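Local coordinates for phenolic acid decarboxylase (Sedimentibacter hydroxybenzoicus, PDB 7AE5), which catalyses the reversible, non-oxidative decarboxylation of 4-hydroxybenzoate and 3,4-dihydroxybenzoate with prenylated FMN, detoxifying phenolic compounds under anaerobic conditions, at residues Gly277-Ser282 / Met346-Ile351; Tyr381-Ile386 / Asp426-Pro431; Ala217-Gly222 / Ala322-Val327; Thr166-Val171 / Ser282-Arg287. One frame throughout, in Å; residues are numbered along the deposited sequence.

Contact 1: Gly277-Ser282 / Met346-Ile351; sequences GEFPGS and MYTHGI
The phenyl ring of Phe279 overlaps the methyl and carbonyl carbon of Thr348 and CB of His349. Its closest approach is CE1 to His349 CB, 3.5 Å, and the same CE1 lies 3.8 Å from Thr348 CG2, so the CD1-CE1-CZ rim packs against the Thr348 methyl and the His349 methylene. The two aromatic rings form an offset edge-to-face pair: the imidazole edge is directed at the phenyl face, with centroids 5.5 Å apart and planes at 86°. Phe279 CZ meets His349 ND1 at 4.0 Å, near the imidazole plane. With chi1 at 67° the phenyl ring stands off its turn toward Thr348 and His349, and Pro280 CD covers one face 3.3 Å above its plane, toward the rim. An alanine at Phe279 would probably open a gap beside Thr348 CG2 and His349 CB and take away the ring face met by the imidazole edge, leaving His349 to His377 and Tyr381. Thr348 turns its methyl to this packing while OG1 is hydrogen-bonded to Thr405 of a second subunit. Both partners sit on tight turns: Gly281 N to Glu278 O, 2.8 Å, closes the turn of a short hairpin, and Thr348-Ile351 is a type I' turn. The hairpin carries Glu278, the predicted proton donor, and beside it this apolar touch joins the Rift-related and C-terminal domains of the UbiD fold.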
loop_
_atom_site.group_PDB
_atom_site.type_symbol
_atom_site.label_atom_id
_atom_site.label_comp_id
_atom_site.label_asym_id
_atom_site.label_seq_id
_atom_site.Cartn_x
_atom_site.Cartn_y
_atom_site.Cartn_z
ATOM N N GLY C 277 -30.995 3.942 22.770
ATOM C CA GLY C 277 -29.956 3.065 22.286
ATOM C C GLY C 277 -30.246 2.532 20.898
ATOM O O GLY C 277 -31.390 2.459 20.447
ATOM N N GLU C 278 -29.172 2.175 20.201
ATOM C CA GLU C 278 -29.250 1.517 18.908
ATOM C C GLU C 278 -28.279 0.345 18.906
ATOM O O GLU C 278 -27.357 0.279 19.723
ATOM C CB GLU C 278 -28.940 2.485 17.754
ATOM C CG GLU C 278 -29.550 3.873 17.937
ATOM C CD GLU C 278 -29.738 4.619 16.629
ATOM O OE1 GLU C 278 -30.698 4.297 15.897
ATOM O OE2 GLU C 278 -28.932 5.529 16.336
ATOM N N PHE C 279 -28.490 -0.585 17.971
ATOM C CA PHE C 279 -27.750 -1.845 17.985
ATOM C C PHE C 279 -26.231 -1.694 17.847
ATOM O O PHE C 279 -25.507 -2.606 18.263
ATOM C CB PHE C 279 -28.292 -2.801 16.909
ATOM C CG PHE C 279 -28.045 -2.356 15.494
ATOM C CD1 PHE C 279 -26.884 -2.722 14.831
ATOM C CD2 PHE C 279 -28.989 -1.602 14.816
ATOM C CE1 PHE C 279 -26.657 -2.319 13.530
ATOM C CE2 PHE C 279 -28.769 -1.200 13.510
ATOM C CZ PHE C 279 -27.601 -1.557 12.866
ATOM N N PRO C 280 -25.679 -0.585 17.287
ATOM C CA PRO C 280 -24.218 -0.418 17.358
ATOM C C PRO C 280 -23.708 -0.092 18.755
ATOM O O PRO C 280 -22.513 0.159 18.934
ATOM C CB PRO C 280 -23.945 0.735 16.384
ATOM C CG PRO C 280 -25.077 0.697 15.448
ATOM C CD PRO C 280 -26.253 0.349 16.300
ATOM N N GLY C 281 -24.596 -0.085 19.747
ATOM C CA GLY C 281 -24.172 0.084 21.123
ATOM C C GLY C 281 -24.015 1.512 21.583
ATOM O O GLY C 281 -23.305 1.759 22.563
ATOM N N SER C 282 -24.660 2.464 20.917
ATOM C CA SER C 282 -24.552 3.868 21.280
ATOM C C SER C 282 -25.933 4.506 21.227
ATOM O O SER C 282 -26.893 3.929 20.709
ATOM C CB SER C 282 -23.574 4.607 20.362
ATOM O OG SER C 282 -24.071 4.656 19.036
ATOM N N MET C 346 -23.846 -12.131 11.657
ATOM C CA MET C 346 -24.538 -11.824 12.903
ATOM C C MET C 346 -24.011 -10.592 13.628
ATOM O O MET C 346 -24.508 -10.277 14.714
ATOM C CB MET C 346 -24.447 -13.019 13.859
ATOM C CG MET C 346 -24.985 -14.330 13.319
ATOM S SD MET C 346 -24.937 -15.624 14.577
ATOM C CE MET C 346 -23.536 -15.099 15.568
ATOM N N TYR C 347 -23.032 -9.887 13.076
ATOM C CA TYR C 347 -22.258 -8.918 13.844
ATOM C C TYR C 347 -22.565 -7.503 13.369
ATOM O O TYR C 347 -22.148 -7.100 12.277
ATOM C CB TYR C 347 -20.774 -9.252 13.742
ATOM C CG TYR C 347 -20.516 -10.684 14.152
ATOM C CD1 TYR C 347 -20.842 -11.123 15.428
ATOM C CD2 TYR C 347 -19.981 -11.602 13.261
ATOM C CE1 TYR C 347 -20.627 -12.433 15.809
ATOM C CE2 TYR C 347 -19.761 -12.914 13.635
ATOM C CZ TYR C 347 -20.086 -13.323 14.909
ATOM O OH TYR C 347 -19.871 -14.629 15.283
ATOM N N THR C 348 -23.291 -6.761 14.204
ATOM C CA THR C 348 -23.695 -5.382 13.932
ATOM C C THR C 348 -24.433 -5.285 12.596
ATOM O O THR C 348 -24.025 -4.577 11.673
ATOM C CB THR C 348 -22.490 -4.440 13.975
ATOM O OG1 THR C 348 -21.593 -4.864 15.009
ATOM C CG2 THR C 348 -22.945 -3.016 14.267
ATOM N N HIS C 349 -25.539 -6.026 12.517
ATOM C CA HIS C 349 -26.383 -6.082 11.322
ATOM C C HIS C 349 -25.569 -6.392 10.070
ATOM O O HIS C 349 -25.747 -5.776 9.019
ATOM C CB HIS C 349 -27.176 -4.789 11.140
ATOM C CG HIS C 349 -28.501 -4.988 10.472
ATOM N ND1 HIS C 349 -29.407 -3.965 10.292
ATOM C CD2 HIS C 349 -29.075 -6.096 9.944
ATOM C CE1 HIS C 349 -30.481 -4.434 9.681
ATOM N NE2 HIS C 349 -30.304 -5.723 9.458
ATOM N N GLY C 350 -24.656 -7.350 10.187
ATOM C CA GLY C 350 -23.928 -7.814 9.027
ATOM C C GLY C 350 -22.770 -6.950 8.587
ATOM O O GLY C 350 -22.292 -7.112 7.462
ATOM N N ILE C 351 -22.304 -6.024 9.430
ATOM C CA ILE C 351 -21.083 -5.304 9.086
ATOM C C ILE C 351 -19.889 -6.250 9.132
ATOM O O ILE C 351 -18.947 -6.114 8.344
ATOM C CB ILE C 351 -20.895 -4.082 10.004
ATOM C CG1 ILE C 351 -22.004 -3.060 9.745
ATOM C CG2 ILE C 351 -19.541 -3.429 9.771
ATOM C CD1 ILE C 351 -22.058 -1.939 10.758
#

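Contact 2: Tyr381-Ile386 / Asp426-Pro431; sequences YSKIVI and DPSTNP
Lys383 and Asp426 cross at about a right angle, and the lysine ammonium ends against one carboxylate oxygen. NZ donates to Asp426 OD2 over 2.8 Å in a salt bridge; it arrives on the syn side of that oxygen and only 20° out of the carboxylate plane. The lysine is extended except at chi3, 62°, a bend that swings NZ round so that CD and CE also pass close to OD2, with CE at 3.4 Å. Asp426 OD1 is used differently, within its own loop: the backbone N of Ser428 comes to it from above the carboxylate plane at 3.2 Å, which makes an Asx turn inside the type I turn Asp426-Thr429. The carboxylate is thus held in its rotation by one partner on each oxygen, and His435 NE2 adds a second bond to OD2. Ser428 OG stands 3.3 Å from Lys383 NZ. The turn is closed by the backbone of the same aspartate: Asp426 O accepts both Thr429 N at 3.1 Å and Thr429 OG1 at 2.9 Å. The buried ammonium finds a further acceptor in Val408 O of a second subunit, so the ion pair lies at a subunit interface. Within the chain, Lys383 sits just after helix 378-381 at the start of strand 384-388, and the salt bridge fastens that strand's entry to the loop between strand 414-421 and strand 434-441 of the same mixed sheet.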
loop_
_atom_site.group_PDB
_atom_site.type_symbol
_atom_site.label_atom_id
_atom_site.label_comp_id
_atom_site.label_asym_id
_atom_site.label_seq_id
_atom_site.Cartn_x
_atom_site.Cartn_y
_atom_site.Cartn_z
ATOM N N TYR C 381 -23.411 -2.516 3.843
ATOM C CA TYR C 381 -23.237 -2.854 5.254
ATOM C C TYR C 381 -21.914 -3.557 5.540
ATOM O O TYR C 381 -21.198 -3.187 6.477
ATOM C CB TYR C 381 -24.389 -3.744 5.733
ATOM C CG TYR C 381 -25.618 -3.003 6.202
ATOM C CD1 TYR C 381 -26.620 -2.645 5.309
ATOM C CD2 TYR C 381 -25.782 -2.672 7.540
ATOM C CE1 TYR C 381 -27.750 -1.975 5.737
ATOM C CE2 TYR C 381 -26.907 -2.002 7.976
ATOM C CZ TYR C 381 -27.887 -1.657 7.070
ATOM O OH TYR C 381 -29.010 -0.988 7.500
ATOM N N SER C 382 -21.583 -4.572 4.750
ATOM C CA SER C 382 -20.539 -5.526 5.107
ATOM C C SER C 382 -19.170 -4.887 4.912
ATOM O O SER C 382 -18.748 -4.641 3.778
ATOM C CB SER C 382 -20.687 -6.787 4.265
ATOM O OG SER C 382 -21.812 -7.533 4.692
ATOM N N LYS C 383 -18.473 -4.625 6.015
ATOM C CA LYS C 383 -17.153 -4.007 5.977
ATOM C C LYS C 383 -16.021 -5.011 6.149
ATOM O O LYS C 383 -14.990 -4.895 5.478
ATOM C CB LYS C 383 -17.044 -2.925 7.057
ATOM C CG LYS C 383 -15.709 -2.204 7.077
ATOM C CD LYS C 383 -15.688 -1.103 8.122
ATOM C CE LYS C 383 -15.868 -1.665 9.523
ATOM N NZ LYS C 383 -15.918 -0.595 10.557
ATOM N N ILE C 384 -16.187 -5.999 7.023
ATOM C CA ILE C 384 -15.159 -6.997 7.292
ATOM C C ILE C 384 -15.706 -8.356 6.882
ATOM O O ILE C 384 -16.689 -8.836 7.462
ATOM C CB ILE C 384 -14.731 -6.994 8.766
ATOM C CG1 ILE C 384 -14.208 -5.609 9.152
ATOM C CG2 ILE C 384 -13.669 -8.057 9.011
ATOM C CD1 ILE C 384 -13.885 -5.457 10.619
ATOM N N VAL C 385 -15.074 -8.972 5.889
ATOM C CA VAL C 385 -15.533 -10.232 5.314
ATOM C C VAL C 385 -14.413 -11.253 5.442
ATOM O O VAL C 385 -13.342 -11.087 4.843
ATOM C CB VAL C 385 -15.956 -10.067 3.846
ATOM C CG1 VAL C 385 -16.466 -11.387 3.288
ATOM C CG2 VAL C 385 -17.010 -8.980 3.719
ATOM N N ILE C 386 -14.663 -12.308 6.213
ATOM C CA ILE C 386 -13.718 -13.401 6.411
ATOM C C ILE C 386 -14.275 -14.637 5.723
ATOM O O ILE C 386 -15.437 -15.002 5.939
ATOM C CB ILE C 386 -13.471 -13.671 7.905
ATOM C CG1 ILE C 386 -13.048 -12.387 8.621
ATOM C CG2 ILE C 386 -12.426 -14.763 8.085
ATOM C CD1 ILE C 386 -13.162 -12.463 10.124
ATOM N N ASP C 426 -22.169 3.045 11.007
ATOM C CA ASP C 426 -20.801 2.673 11.342
ATOM C C ASP C 426 -20.063 3.954 11.715
ATOM O O ASP C 426 -19.669 4.723 10.830
ATOM C CB ASP C 426 -20.139 1.955 10.160
ATOM C CG ASP C 426 -18.700 1.538 10.436
ATOM O OD1 ASP C 426 -18.144 1.888 11.498
ATOM O OD2 ASP C 426 -18.116 0.854 9.568
ATOM N N PRO C 427 -19.859 4.221 13.011
ATOM C CA PRO C 427 -19.313 5.526 13.417
ATOM C C PRO C 427 -17.867 5.742 13.014
ATOM O O PRO C 427 -17.392 6.883 13.073
ATOM C CB PRO C 427 -19.462 5.500 14.942
ATOM C CG PRO C 427 -19.325 4.056 15.284
ATOM C CD PRO C 427 -19.999 3.305 14.156
ATOM N N SER C 428 -17.156 4.695 12.607
ATOM C CA SER C 428 -15.766 4.815 12.199
ATOM C C SER C 428 -15.602 5.159 10.722
ATOM O O SER C 428 -14.466 5.337 10.270
ATOM C CB SER C 428 -15.017 3.517 12.520
ATOM O OG SER C 428 -15.252 2.533 11.529
ATOM N N THR C 429 -16.695 5.267 9.968
ATOM C CA THR C 429 -16.599 5.589 8.549
ATOM C C THR C 429 -16.059 7.000 8.354
ATOM O O THR C 429 -16.512 7.948 9.002
ATOM C CB THR C 429 -17.963 5.451 7.870
ATOM O OG1 THR C 429 -18.930 6.264 8.546
ATOM C CG2 THR C 429 -18.420 4.005 7.875
ATOM N N ASN C 430 -15.090 7.136 7.457
ATOM C CA ASN C 430 -14.468 8.428 7.167
ATOM C C ASN C 430 -14.042 8.404 5.707
ATOM O O ASN C 430 -13.045 7.755 5.356
ATOM C CB ASN C 430 -13.279 8.702 8.084
ATOM C CG ASN C 430 -12.734 10.112 7.937
ATOM O OD1 ASN C 430 -13.332 10.955 7.270
ATOM N ND2 ASN C 430 -11.594 10.375 8.569
ATOM N N PRO C 431 -14.775 9.088 4.815
ATOM C CA PRO C 431 -15.971 9.918 5.029
ATOM C C PRO C 431 -17.165 9.144 5.583
ATOM O O PRO C 431 -17.293 7.954 5.301
ATOM C CB PRO C 431 -16.289 10.435 3.620
ATOM C CG PRO C 431 -15.020 10.283 2.855
ATOM C CD PRO C 431 -14.389 9.054 3.396
#

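Contact 3: Ala217-Gly222 / Ala322-Val327; sequences ASTPVG and ALNTSV. With RB (rubidium ion), chain R.
Ser218 makes the first approach to Asn324, its carbonyl O lying 3.6 Å from ND2, while its hydroxyl is engaged with Thr214 O in the preceding helix. Next comes Thr219, whose OG1 accepts a weak hydrogen bond from Asn324 ND2, 3.4 Å with an N-H...O angle of 154°. The stronger partner of that hydroxyl is Phe215 O; ND2 in turn has its stronger partner in Leu320 O. The two side chains meet obliquely, and OG1 also lies 3.6 Å from Asn324 CB, so the hydroxyl touches the stem of the asparagine as well as its amide. A chi1 of 42° folds the Asn324 amide back over its own backbone, where ND2 can reach Leu320 O as well as Thr219 OG1. The carbonyl of Thr219 serves a separate purpose: its O binds a rubidium ion at 2.5 Å, with Val164 O, Met216 O, Tyr223 OH and Glu227 OE1 among the other ligands. Farther along, Val221 O and Asn324 O are bridged by a water, 3.1 Å from the latter; its 2.5 Å to Val221 O is unusually short, which makes the water's exact position doubtful. The chemistry joining the loop to the start of helix 323-336 is therefore uncharged, with one weak direct bond and a bridging water, and Thr219 couples it to a cation site whose carbonyl-rich shell is consistent with a monovalent ion.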
loop_
_atom_site.group_PDB
_atom_site.type_symbol
_atom_site.label_atom_id
_atom_site.label_comp_id
_atom_site.label_asym_id
_atom_site.label_seq_id
_atom_site.Cartn_x
_atom_site.Cartn_y
_atom_site.Cartn_z
ATOM N N ALA C 217 -41.052 -9.876 12.938
ATOM C CA ALA C 217 -41.150 -8.426 13.056
ATOM C C ALA C 217 -39.769 -7.790 13.036
ATOM O O ALA C 217 -39.575 -6.721 12.445
ATOM C CB ALA C 217 -41.907 -8.054 14.331
ATOM N N SER C 218 -38.789 -8.449 13.651
ATOM C CA SER C 218 -37.405 -8.010 13.554
ATOM C C SER C 218 -36.795 -8.300 12.192
ATOM O O SER C 218 -35.639 -7.926 11.961
ATOM C CB SER C 218 -36.575 -8.676 14.651
ATOM O OG SER C 218 -36.938 -8.178 15.927
ATOM N N THR C 219 -37.528 -8.960 11.293
ATOM C CA THR C 219 -37.043 -9.207 9.946
ATOM C C THR C 219 -37.694 -8.229 8.978
ATOM O O THR C 219 -38.940 -8.183 8.878
ATOM C CB THR C 219 -37.316 -10.643 9.520
ATOM O OG1 THR C 219 -36.947 -11.534 10.582
ATOM C CG2 THR C 219 -36.493 -10.988 8.290
ATOM N N PRO C 220 -36.886 -7.422 8.271
ATOM C CA PRO C 220 -37.422 -6.375 7.394
ATOM C C PRO C 220 -37.393 -6.760 5.922
ATOM O O PRO C 220 -38.282 -6.378 5.154
ATOM C CB PRO C 220 -36.488 -5.184 7.666
ATOM C CG PRO C 220 -35.418 -5.708 8.663
ATOM C CD PRO C 220 -35.467 -7.195 8.570
ATOM N N VAL C 221 -36.355 -7.488 5.511
ATOM C CA VAL C 221 -36.224 -7.992 4.150
ATOM C C VAL C 221 -35.762 -9.441 4.222
ATOM O O VAL C 221 -35.366 -9.940 5.276
ATOM C CB VAL C 221 -35.236 -7.166 3.299
ATOM C CG1 VAL C 221 -35.669 -5.710 3.219
ATOM C CG2 VAL C 221 -33.830 -7.287 3.862
ATOM N N GLY C 222 -35.817 -10.119 3.079
ATOM C CA GLY C 222 -35.259 -11.450 2.943
ATOM C C GLY C 222 -36.263 -12.564 2.746
ATOM O O GLY C 222 -35.854 -13.681 2.407
ATOM N N ALA C 322 -29.564 -11.828 14.301
ATOM C CA ALA C 322 -28.395 -12.654 14.003
ATOM C C ALA C 322 -28.612 -13.513 12.760
ATOM O O ALA C 322 -28.026 -13.258 11.703
ATOM C CB ALA C 322 -28.049 -13.521 15.217
ATOM N N LEU C 323 -29.453 -14.543 12.874
ATOM C CA LEU C 323 -29.613 -15.507 11.792
ATOM C C LEU C 323 -30.616 -15.061 10.737
ATOM O O LEU C 323 -30.528 -15.515 9.590
ATOM C CB LEU C 323 -30.027 -16.865 12.362
ATOM C CG LEU C 323 -29.013 -17.523 13.299
ATOM C CD1 LEU C 323 -29.377 -18.975 13.559
ATOM C CD2 LEU C 323 -27.607 -17.417 12.726
ATOM N N ASN C 324 -31.568 -14.195 11.091
ATOM C CA ASN C 324 -32.485 -13.662 10.091
ATOM C C ASN C 324 -31.791 -12.693 9.145
ATOM O O ASN C 324 -32.341 -12.376 8.085
ATOM C CB ASN C 324 -33.675 -12.978 10.765
ATOM C CG ASN C 324 -33.266 -12.138 11.959
ATOM O OD1 ASN C 324 -32.260 -12.415 12.614
ATOM N ND2 ASN C 324 -34.051 -11.106 12.253
ATOM N N THR C 325 -30.604 -12.208 9.511
ATOM C CA THR C 325 -29.771 -11.475 8.566
ATOM C C THR C 325 -28.946 -12.432 7.714
ATOM O O THR C 325 -28.732 -12.184 6.522
ATOM C CB THR C 325 -28.852 -10.506 9.316
ATOM O OG1 THR C 325 -29.640 -9.605 10.104
ATOM C CG2 THR C 325 -27.992 -9.707 8.343
ATOM N N SER C 326 -28.503 -13.544 8.305
ATOM C CA SER C 326 -27.542 -14.424 7.649
ATOM C C SER C 326 -28.198 -15.335 6.618
ATOM O O SER C 326 -27.598 -15.622 5.576
ATOM C CB SER C 326 -26.804 -15.258 8.696
ATOM O OG SER C 326 -26.393 -14.458 9.789
ATOM N N VAL C 327 -29.415 -15.812 6.893
ATOM C CA VAL C 327 -30.078 -16.737 5.968
ATOM C C VAL C 327 -30.351 -16.097 4.608
ATOM O O VAL C 327 -30.071 -16.741 3.584
ATOM C CB VAL C 327 -31.341 -17.322 6.615
ATOM C CG1 VAL C 327 -32.174 -18.067 5.581
ATOM C CG2 VAL C 327 -30.964 -18.254 7.758
HETATM RB RB RB R . -41.367 -8.283 9.247
HETATM O O HOH W 1 -33.186 -9.908 6.437
#

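Contact 4: Thr166-Val171 / Ser282-Arg287; sequences TYRIQV and SYSGAR
Arg168 reaches from beside strand 169-173 of the curled antiparallel sheet of the Rift-related, flavin-binding domain to Ser284, in the loop that follows the small hairpin. The close part of the contact is confined to these two side chains. Arg168 NH2 stands 3.0 Å from Ser284 OG, obliquely to the guanidinium group, and NH1 lies 3.7 Å from Ser284 CB, so the serine is set against the outer two nitrogens. The chain from CG to NE is extended, which lets it span backbones whose nearest CA atoms, those of Arg168 and Ser284, are 11.4 Å apart. Other partners share the guanidinium: NE is in a salt bridge with Glu273, and NH1 makes a long, weak ion pair with Glu278. This matches the Glu-Arg-Glu grouping of UbiD active sites, and Arg168 is itself predicted to bind prenylated FMN. A methionine in its place would carry no guanidinium and would probably leave Glu273 without its salt-bridge mate and Ser284 OG without its nearby guanidinium. Outward from this cluster the contact thins quickly: Gly285 O is 4.4 Å from Arg168 NH2. Arg287 is exposed and its end leads away from 166-171, though the chain of Protein ShdD touches both Ala286 and Arg287. Ser284 OG donates to Gly285 O, 3.2 Å, whereas at the exposed end Arg287 NH1 donates to Ala286 O from well above the carbonyl plane, 50° out of it.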
loop_
_atom_site.group_PDB
_atom_site.type_symbol
_atom_site.label_atom_id
_atom_site.label_comp_id
_atom_site.label_asym_id
_atom_site.label_seq_id
_atom_site.Cartn_x
_atom_site.Cartn_y
_atom_site.Cartn_z
ATOM N N THR C 166 -40.439 -4.197 14.012
ATOM C CA THR C 166 -40.133 -3.720 15.355
ATOM C C THR C 166 -39.606 -2.294 15.276
ATOM O O THR C 166 -38.665 -2.014 14.528
ATOM C CB THR C 166 -39.104 -4.614 16.048
ATOM O OG1 THR C 166 -37.978 -4.810 15.183
ATOM C CG2 THR C 166 -39.716 -5.960 16.400
ATOM N N TYR C 167 -40.219 -1.400 16.047
ATOM C CA TYR C 167 -39.813 -0.005 16.103
ATOM C C TYR C 167 -39.862 0.452 17.550
ATOM O O TYR C 167 -40.781 0.088 18.289
ATOM C CB TYR C 167 -40.716 0.874 15.230
ATOM C CG TYR C 167 -40.884 0.343 13.824
ATOM C CD1 TYR C 167 -39.825 0.355 12.926
ATOM C CD2 TYR C 167 -42.095 -0.191 13.402
ATOM C CE1 TYR C 167 -39.971 -0.139 11.644
ATOM C CE2 TYR C 167 -42.251 -0.685 12.121
ATOM C CZ TYR C 167 -41.184 -0.657 11.246
ATOM O OH TYR C 167 -41.331 -1.149 9.970
ATOM N N ARG C 168 -38.868 1.237 17.955
ATOM C CA ARG C 168 -38.824 1.713 19.329
ATOM C C ARG C 168 -39.972 2.681 19.589
ATOM O O ARG C 168 -40.299 3.532 18.754
ATOM C CB ARG C 168 -37.474 2.368 19.630
ATOM C CG ARG C 168 -37.252 3.731 19.001
ATOM C CD ARG C 168 -35.777 4.071 18.989
ATOM N NE ARG C 168 -35.542 5.492 18.779
ATOM C CZ ARG C 168 -34.483 5.988 18.156
ATOM N NH1 ARG C 168 -33.547 5.200 17.653
ATOM N NH2 ARG C 168 -34.358 7.307 18.036
ATOM N N ILE C 169 -40.601 2.530 20.751
ATOM C CA ILE C 169 -41.813 3.257 21.102
ATOM C C ILE C 169 -41.528 4.030 22.381
ATOM O O ILE C 169 -41.444 3.438 23.465
ATOM C CB ILE C 169 -43.009 2.311 21.282
ATOM C CG1 ILE C 169 -43.293 1.549 19.986
ATOM C CG2 ILE C 169 -44.238 3.076 21.726
ATOM C CD1 ILE C 169 -43.756 2.429 18.848
ATOM N N GLN C 170 -41.375 5.347 22.263
ATOM C CA GLN C 170 -41.168 6.201 23.427
ATOM C C GLN C 170 -42.520 6.637 23.976
ATOM O O GLN C 170 -43.324 7.236 23.254
ATOM C CB GLN C 170 -40.328 7.430 23.086
ATOM C CG GLN C 170 -40.094 8.326 24.297
ATOM C CD GLN C 170 -39.312 9.582 23.973
ATOM O OE1 GLN C 170 -38.755 9.717 22.886
ATOM N NE2 GLN C 170 -39.267 10.509 24.922
ATOM N N VAL C 171 -42.761 6.347 25.251
ATOM C CA VAL C 171 -43.978 6.803 25.909
ATOM C C VAL C 171 -43.890 8.311 26.099
ATOM O O VAL C 171 -42.987 8.815 26.778
ATOM C CB VAL C 171 -44.183 6.082 27.246
ATOM C CG1 VAL C 171 -45.401 6.640 27.971
ATOM C CG2 VAL C 171 -44.326 4.585 27.023
ATOM N N SER C 282 -24.660 2.464 20.917
ATOM C CA SER C 282 -24.552 3.868 21.280
ATOM C C SER C 282 -25.933 4.506 21.227
ATOM O O SER C 282 -26.893 3.929 20.709
ATOM C CB SER C 282 -23.574 4.607 20.362
ATOM O OG SER C 282 -24.071 4.656 19.036
ATOM N N TYR C 283 -26.024 5.716 21.774
ATOM C CA TYR C 283 -27.279 6.450 21.791
ATOM C C TYR C 283 -27.549 7.096 20.440
ATOM O O TYR C 283 -26.646 7.655 19.809
ATOM C CB TYR C 283 -27.255 7.534 22.868
ATOM C CG TYR C 283 -27.421 7.034 24.283
ATOM C CD1 TYR C 283 -28.675 6.689 24.777
ATOM C CD2 TYR C 283 -26.327 6.927 25.132
ATOM C CE1 TYR C 283 -28.833 6.239 26.073
ATOM C CE2 TYR C 283 -26.475 6.479 26.429
ATOM C CZ TYR C 283 -27.729 6.135 26.894
ATOM O OH TYR C 283 -27.877 5.690 28.186
ATOM N N SER C 284 -28.803 7.026 20.003
ATOM C CA SER C 284 -29.239 7.826 18.872
ATOM C C SER C 284 -29.280 9.301 19.263
ATOM O O SER C 284 -29.074 9.677 20.421
ATOM C CB SER C 284 -30.620 7.380 18.394
ATOM O OG SER C 284 -31.644 8.067 19.093
ATOM N N GLY C 285 -29.554 10.144 18.278
ATOM C CA GLY C 285 -29.772 11.546 18.547
ATOM C C GLY C 285 -31.234 11.859 18.793
ATOM O O GLY C 285 -32.128 11.111 18.403
ATOM N N ALA C 286 -31.475 12.979 19.470
ATOM C CA ALA C 286 -32.834 13.459 19.665
ATOM C C ALA C 286 -33.303 14.161 18.398
ATOM O O ALA C 286 -32.618 15.050 17.881
ATOM C CB ALA C 286 -32.904 14.401 20.865
ATOM N N ARG C 287 -34.459 13.745 17.885
ATOM C CA ARG C 287 -35.003 14.301 16.656
ATOM C C ARG C 287 -36.487 14.578 16.841
ATOM O O ARG C 287 -37.129 14.058 17.756
ATOM C CB ARG C 287 -34.792 13.361 15.461
ATOM C CG ARG C 287 -33.333 13.083 15.138
ATOM C CD ARG C 287 -32.808 14.004 14.047
ATOM N NE ARG C 287 -31.418 13.712 13.712
ATOM C CZ ARG C 287 -30.372 14.118 14.419
ATOM N NH1 ARG C 287 -30.517 14.860 15.505
ATOM N NH2 ARG C 287 -29.149 13.772 14.026
#

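In the fold
From the N terminus, 166-171 opens contact 4, 217-222 opens contact 3 and 277-282 opens contact 1. They close in the same order, at 282-287, 322-327 and 346-351, so each of the three crosses the other two and none is nested. Contact 4 closes its loop inside the Rift-related domain; contacts 3 and 1 run from that domain to the C-terminal one. Contacts 1 and 4 share Ser282, on the hairpin of strands 277-278 and 282-283. Contact 2 follows in series, wholly within the C-terminal domain, and meets contact 1 through the backbone pair Ile351-Lys383. Contacts 1 and 3 touch where Met346 packs on helix 323-336.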